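Local coordinates for CDGSH iron-sulfur domain-containing protein NEET (Arabidopsis thaliana, PDB 3S2R), which binds one [2Fe-2S] cluster per subunit of a homodimer and acts as an iron-sulfur transfer protein in plant development, senescence and iron metabolism, at residues B[41-51]-B[75-83]. The protein carries 1 engineered substitution. Residues are numbered along the deposited sequence; the frame is centred on the assembly and turned at random.
Sequences LSKNITPYCRC and VGPLLLKKQ. With FES (Fe2/s2 (inorganic) cluster), chain D.
R50 reaches G76 side-on, NE at 2.9 Å and NH2 at 3.3 Å from the single acceptor G76 O, which lies in the guanidinium plane. A bend at chi3 (-67°) turns the group onto this carbonyl, while NH1 salt-bridges D34 of the second subunit. A methionine in its place would probably leave G76 O without both donors and D34 of the second subunit without its charged mate. On either side of R50 in sequence, C49 SG and C51 SG bind one iron of the cluster, and C51 CB packs on V75 CG2 at 3.7 Å. Strands 45-48 and 78-81 exemplify an antiparallel ladder, T46-L80 and Y48-L78 its hydrogen-bonded pairs, joining two cluster-binding cysteines of this CDGSH protein to G76 and P77 of the same pocket. On one face the L80 and Y48 side chains cross at about a right angle, L80 CD1 lying 3.5 Å from Y48 CE2; on the other, P47 CB meets L79 CD2 and I45 runs alongside K81. K82 NZ hydrogen-bonds S42 O (2.9 Å) from above the carbonyl plane. L41 and Y48 touch V36 of strand 32-37, C51 and V75 abut helix 63-71, and strand 78-81 pairs in parallel with a second-subunit strand.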
ATOM      1  N   LEU B  41     -13.508 -11.661  -5.860  1.00 13.36           N
ATOM      2  CA  LEU B  41     -12.831 -12.349  -4.759  1.00 13.33           C
ATOM      3  C   LEU B  41     -13.300 -13.805  -4.645  1.00 13.01           C
ATOM      4  O   LEU B  41     -14.490 -14.120  -4.772  1.00 14.32           O
ATOM      5  CB  LEU B  41     -13.129 -11.607  -3.480  1.00 13.64           C
ATOM      6  CG  LEU B  41     -12.481 -10.196  -3.438  1.00 13.53           C
ATOM      7  CD1 LEU B  41     -12.992  -9.433  -2.272  1.00 15.21           C
ATOM      8  CD2 LEU B  41     -10.953 -10.243  -3.414  1.00 16.50           C
ATOM      9  N   SER B  42     -12.363 -14.715  -4.432  1.00 13.36           N
ATOM     10  CA  SER B  42     -12.746 -16.144  -4.313  1.00 13.37           C
ATOM     11  C   SER B  42     -12.725 -16.685  -2.890  1.00 13.82           C
ATOM     12  O   SER B  42     -13.640 -17.397  -2.513  1.00 16.77           O
ATOM     13  CB  SER B  42     -11.957 -17.064  -5.247  1.00 15.57           C
ATOM     14  OG  SER B  42     -10.603 -16.730  -5.176  1.00 16.47           O
ATOM     15  N   LYS B  43     -11.681 -16.377  -2.121  1.00 12.38           N
ATOM     16  CA  LYS B  43     -11.564 -16.757  -0.714  1.00 11.39           C
ATOM     17  C   LYS B  43     -12.454 -15.797   0.116  1.00  9.95           C
ATOM     18  O   LYS B  43     -12.759 -14.659  -0.291  1.00 11.04           O
ATOM     19  CB  LYS B  43     -10.100 -16.617  -0.241  1.00 10.91           C
ATOM     20  CG  LYS B  43      -9.139 -17.608  -0.899  1.00 12.67           C
ATOM     21  CD  LYS B  43      -7.730 -17.492  -0.290  1.00 17.65           C
ATOM     22  CE  LYS B  43      -7.034 -16.251  -0.779  1.00 19.96           C
ATOM     23  NZ  LYS B  43      -5.650 -16.302  -0.271  1.00 23.21           N
ATOM     24  N   ASN B  44     -12.801 -16.217   1.327  1.00  9.36           N
ATOM     25  CA  ASN B  44     -13.520 -15.310   2.189  1.00  9.75           C
ATOM     26  C   ASN B  44     -12.687 -14.104   2.601  1.00  9.44           C
ATOM     27  O   ASN B  44     -13.211 -12.991   2.703  1.00 11.00           O
ATOM     28  CB  ASN B  44     -14.065 -16.024   3.434  1.00 10.71           C
ATOM     29  CG  ASN B  44     -14.871 -15.129   4.283  1.00 12.67           C
ATOM     30  OD1 ASN B  44     -15.848 -14.527   3.798  1.00 16.39           O
ATOM     31  ND2 ASN B  44     -14.440 -14.945   5.518  1.00 14.79           N
ATOM     32  N   ILE B  45     -11.372 -14.303   2.837  1.00  9.05           N
ATOM     33  CA  ILE B  45     -10.458 -13.245   3.225  1.00  9.13           C
ATOM     34  C   ILE B  45      -9.271 -13.242   2.268  1.00  9.51           C
ATOM     35  O   ILE B  45      -8.639 -14.271   2.055  1.00 10.93           O
ATOM     36  CB  ILE B  45      -9.975 -13.393   4.685  1.00 10.68           C
ATOM     37  CG1 ILE B  45     -11.176 -13.494   5.635  1.00 12.56           C
ATOM     38  CG2 ILE B  45      -9.086 -12.193   5.012  1.00 12.88           C
ATOM     39  CD1 ILE B  45     -10.766 -13.662   7.105  1.00 14.54           C
ATOM     40  N   THR B  46      -8.979 -12.084   1.704  1.00 10.00           N
ATOM     41  CA  THR B  46      -7.868 -11.944   0.757  1.00  9.97           C
ATOM     42  C   THR B  46      -7.049 -10.741   1.203  1.00 10.10           C
ATOM     43  O   THR B  46      -7.578  -9.607   1.184  1.00 10.25           O
ATOM     44  CB  THR B  46      -8.343 -11.754  -0.678  1.00 11.05           C
ATOM     45  OG1 THR B  46      -9.273 -12.810  -0.989  1.00 11.65           O
ATOM     46  CG2 THR B  46      -7.149 -11.832  -1.652  1.00 11.89           C
ATOM     47  N   PRO B  47      -5.764 -10.928   1.610  1.00  9.70           N
ATOM     48  CA  PRO B  47      -4.972  -9.811   2.087  1.00  9.72           C
ATOM     49  C   PRO B  47      -4.221  -9.108   0.958  1.00  8.90           C
ATOM     50  O   PRO B  47      -3.541  -9.763   0.144  1.00  9.91           O
ATOM     51  CB  PRO B  47      -3.993 -10.480   3.055  1.00 11.52           C
ATOM     52  CG  PRO B  47      -3.750 -11.852   2.467  1.00 12.17           C
ATOM     53  CD  PRO B  47      -5.075 -12.229   1.844  1.00 12.12           C
ATOM     54  N   TYR B  48      -4.337  -7.774   0.938  1.00 10.10           N
ATOM     55  CA  TYR B  48      -3.721  -6.916  -0.044  1.00 10.21           C
ATOM     56  C   TYR B  48      -2.591  -6.123   0.601  1.00 10.05           C
ATOM     57  O   TYR B  48      -2.705  -5.598   1.700  1.00 11.00           O
ATOM     58  CB  TYR B  48      -4.752  -6.007  -0.710  1.00 11.43           C
ATOM     59  CG  TYR B  48      -5.455  -6.698  -1.832  1.00 11.46           C
ATOM     60  CD1 TYR B  48      -5.131  -6.430  -3.167  1.00 11.44           C
ATOM     61  CD2 TYR B  48      -6.405  -7.682  -1.595  1.00 12.03           C
ATOM     62  CE1 TYR B  48      -5.742  -7.130  -4.214  1.00 13.22           C
ATOM     63  CE2 TYR B  48      -7.024  -8.354  -2.643  1.00 12.35           C
ATOM     64  CZ  TYR B  48      -6.674  -8.083  -3.947  1.00 13.94           C
ATOM     65  OH  TYR B  48      -7.244  -8.771  -4.997  1.00 15.34           O
ATOM     66  N   CYS B  49      -1.493  -6.006  -0.132  1.00  9.62           N
ATOM     67  CA  CYS B  49      -0.279  -5.377   0.332  1.00 10.86           C
ATOM     68  C   CYS B  49      -0.367  -3.871   0.428  1.00 10.45           C
ATOM     69  O   CYS B  49      -0.821  -3.174  -0.493  1.00 11.34           O
ATOM     70  CB  CYS B  49       0.882  -5.774  -0.629  1.00 11.58           C
ATOM     71  SG  CYS B  49       2.515  -5.148  -0.098  1.00 11.14           S
ATOM     72  N   ARG B  50       0.102  -3.361   1.556  1.00 10.63           N
ATOM     73  CA  ARG B  50       0.266  -1.912   1.757  1.00 11.02           C
ATOM     74  C   ARG B  50       1.711  -1.533   2.049  1.00 11.86           C
ATOM     75  O   ARG B  50       1.975  -0.413   2.474  1.00 13.05           O
ATOM     76  CB  ARG B  50      -0.664  -1.431   2.854  1.00 11.65           C
ATOM     77  CG  ARG B  50      -2.159  -1.720   2.521  1.00 10.44           C
ATOM     78  CD  ARG B  50      -3.113  -1.031   3.461  1.00 10.47           C
ATOM     79  NE  ARG B  50      -3.012  -1.573   4.826  1.00 11.27           N
ATOM     80  CZ  ARG B  50      -3.820  -1.228   5.816  1.00 10.50           C
ATOM     81  NH1 ARG B  50      -4.860  -0.426   5.606  1.00 11.58           N
ATOM     82  NH2 ARG B  50      -3.617  -1.716   7.039  1.00 11.42           N
ATOM     83  N   CYS B  51       2.646  -2.457   1.788  1.00 12.54           N
ATOM     84  CA  CYS B  51       4.040  -2.207   2.121  1.00 12.40           C
ATOM     85  C   CYS B  51       4.947  -2.099   0.931  1.00 11.72           C
ATOM     86  O   CYS B  51       6.106  -1.719   1.103  1.00 11.93           O
ATOM     87  CB  CYS B  51       4.582  -3.264   3.100  1.00 13.14           C
ATOM     88  SG  CYS B  51       4.978  -4.861   2.388  1.00 12.81           S
ATOM     89  N   VAL B  75       3.709  -1.651   9.476  1.00  8.72           N
ATOM     90  CA  VAL B  75       2.735  -1.709   8.388  1.00  8.17           C
ATOM     91  C   VAL B  75       2.174  -3.119   8.268  1.00  7.98           C
ATOM     92  O   VAL B  75       2.731  -4.087   8.774  1.00 10.28           O
ATOM     93  CB  VAL B  75       3.296  -1.242   7.026  1.00  8.44           C
ATOM     94  CG1 VAL B  75       3.680   0.241   7.100  1.00 10.66           C
ATOM     95  CG2 VAL B  75       4.470  -2.088   6.616  1.00  9.77           C
ATOM     96  N   GLY B  76       1.016  -3.225   7.650  1.00  7.24           N
ATOM     97  CA  GLY B  76       0.378  -4.498   7.432  1.00  6.93           C
ATOM     98  C   GLY B  76      -0.703  -4.394   6.389  1.00  5.40           C
ATOM     99  O   GLY B  76      -0.989  -3.300   5.894  1.00  5.48           O
ATOM    100  N   PRO B  77      -1.320  -5.521   6.042  1.00  4.40           N
ATOM    101  CA  PRO B  77      -2.173  -5.566   4.876  1.00  4.22           C
ATOM    102  C   PRO B  77      -3.621  -5.103   5.140  1.00  3.70           C
ATOM    103  O   PRO B  77      -4.061  -4.904   6.291  1.00  4.41           O
ATOM    104  CB  PRO B  77      -2.221  -7.080   4.547  1.00  4.17           C
ATOM    105  CG  PRO B  77      -1.984  -7.758   5.858  1.00  4.06           C
ATOM    106  CD  PRO B  77      -0.960  -6.893   6.495  1.00  5.10           C
ATOM    107  N   LEU B  78      -4.319  -4.902   4.051  1.00  8.06           N
ATOM    108  CA  LEU B  78      -5.781  -4.666   4.009  1.00  8.12           C
ATOM    109  C   LEU B  78      -6.479  -5.983   3.729  1.00  8.41           C
ATOM    110  O   LEU B  78      -6.162  -6.649   2.748  1.00  9.43           O
ATOM    111  CB  LEU B  78      -6.063  -3.638   2.923  1.00  8.92           C
ATOM    112  CG  LEU B  78      -7.543  -3.235   2.820  1.00  9.49           C
ATOM    113  CD1 LEU B  78      -7.950  -2.368   4.026  1.00 10.81           C
ATOM    114  CD2 LEU B  78      -7.749  -2.420   1.533  1.00 11.38           C
ATOM    115  N   LEU B  79      -7.421  -6.382   4.586  1.00  8.64           N
ATOM    116  CA  LEU B  79      -8.093  -7.659   4.447  1.00  8.97           C
ATOM    117  C   LEU B  79      -9.423  -7.447   3.772  1.00  8.73           C
ATOM    118  O   LEU B  79     -10.296  -6.794   4.343  1.00 10.31           O
ATOM    119  CB  LEU B  79      -8.342  -8.335   5.824  1.00  9.61           C
ATOM    120  CG  LEU B  79      -7.089  -8.478   6.691  1.00 10.10           C
ATOM    121  CD1 LEU B  79      -7.429  -9.236   7.971  1.00 11.36           C
ATOM    122  CD2 LEU B  79      -5.946  -9.209   5.959  1.00 11.71           C
ATOM    123  N   LEU B  80      -9.589  -7.958   2.563  1.00  9.09           N
ATOM    124  CA  LEU B  80     -10.863  -7.879   1.872  1.00  9.78           C
ATOM    125  C   LEU B  80     -11.683  -9.105   2.196  1.00  9.76           C
ATOM    126  O   LEU B  80     -11.206 -10.237   1.962  1.00 10.07           O
ATOM    127  CB  LEU B  80     -10.691  -7.722   0.346  1.00 10.68           C
ATOM    128  CG  LEU B  80      -9.807  -6.552  -0.118  1.00 10.53           C
ATOM    129  CD1 LEU B  80      -9.845  -6.473  -1.616  1.00 11.00           C
ATOM    130  CD2 LEU B  80     -10.249  -5.219   0.531  1.00 10.86           C
ATOM    131  N   LYS B  81     -12.887  -8.895   2.730  1.00  9.86           N
ATOM    132  CA  LYS B  81     -13.696  -9.972   3.238  1.00 10.54           C
ATOM    133  C   LYS B  81     -15.021 -10.043   2.518  1.00 10.90           C
ATOM    134  O   LYS B  81     -15.675  -9.034   2.281  1.00 11.21           O
ATOM    135  CB  LYS B  81     -13.948  -9.775   4.736  1.00 11.27           C
ATOM    136  CG  LYS B  81     -12.728  -9.683   5.572  1.00 11.62           C
ATOM    137  CD  LYS B  81     -13.032  -9.686   7.048  1.00 12.97           C
ATOM    138  CE  LYS B  81     -11.739  -9.717   7.883  1.00 15.62           C
ATOM    139  NZ  LYS B  81     -12.082  -9.695   9.311  1.00 18.93           N
ATOM    140  N   LYS B  82     -15.412 -11.262   2.189  1.00 11.27           N
ATOM    141  CA  LYS B  82     -16.716 -11.479   1.542  1.00 12.72           C
ATOM    142  C   LYS B  82     -17.868 -11.417   2.545  1.00 13.78           C
ATOM    143  O   LYS B  82     -18.998 -11.156   2.135  1.00 14.73           O
ATOM    144  CB  LYS B  82     -16.749 -12.814   0.786  1.00 13.06           C
ATOM    145  CG  LYS B  82     -15.810 -12.906  -0.407  1.00 14.79           C
ATOM    146  CD  LYS B  82     -16.035 -14.286  -1.080  1.00 17.68           C
ATOM    147  CE  LYS B  82     -15.325 -14.568  -2.293  1.00 22.72           C
ATOM    148  NZ  LYS B  82     -16.044 -15.742  -2.865  1.00 24.74           N
ATOM    149  N   GLN B  83     -17.591 -11.745   3.806  1.00 16.91           N
ATOM    150  CA  GLN B  83     -18.561 -11.834   4.871  1.00 19.19           C
ATOM    151  C   GLN B  83     -17.939 -11.233   6.101  1.00 20.49           C
ATOM    152  O   GLN B  83     -16.737 -11.218   6.291  1.00 20.33           O
ATOM    153  CB  GLN B  83     -18.903 -13.314   5.151  1.00 21.24           C
ATOM    154  CG  GLN B  83     -19.548 -14.089   3.984  1.00 23.26           C
ATOM    155  CD  GLN B  83     -20.975 -13.622   3.647  1.00 23.94           C
ATOM    156  OE1 GLN B  83     -21.670 -13.005   4.486  1.00 25.48           O
ATOM    157  NE2 GLN B  83     -21.417 -13.925   2.419  1.00 27.89           N
TER
HETATM  158 FE1  FES D 500       3.018  -5.980   1.999  1.00 15.67          FE
HETATM  159 FE2  FES D 500       2.037  -7.878   3.694  1.00 15.61          FE
HETATM  160  S1  FES D 500       3.523  -8.111   2.033  1.00 16.73           S
HETATM  161  S2  FES D 500       1.429  -5.700   3.539  1.00 14.80           S
HETATM  162  O   HOH W   1     -11.751 -12.084  -0.127  1.00 11.02           O
HETATM  163  O   HOH W   2     -15.251 -12.970   7.694  1.00 17.59           O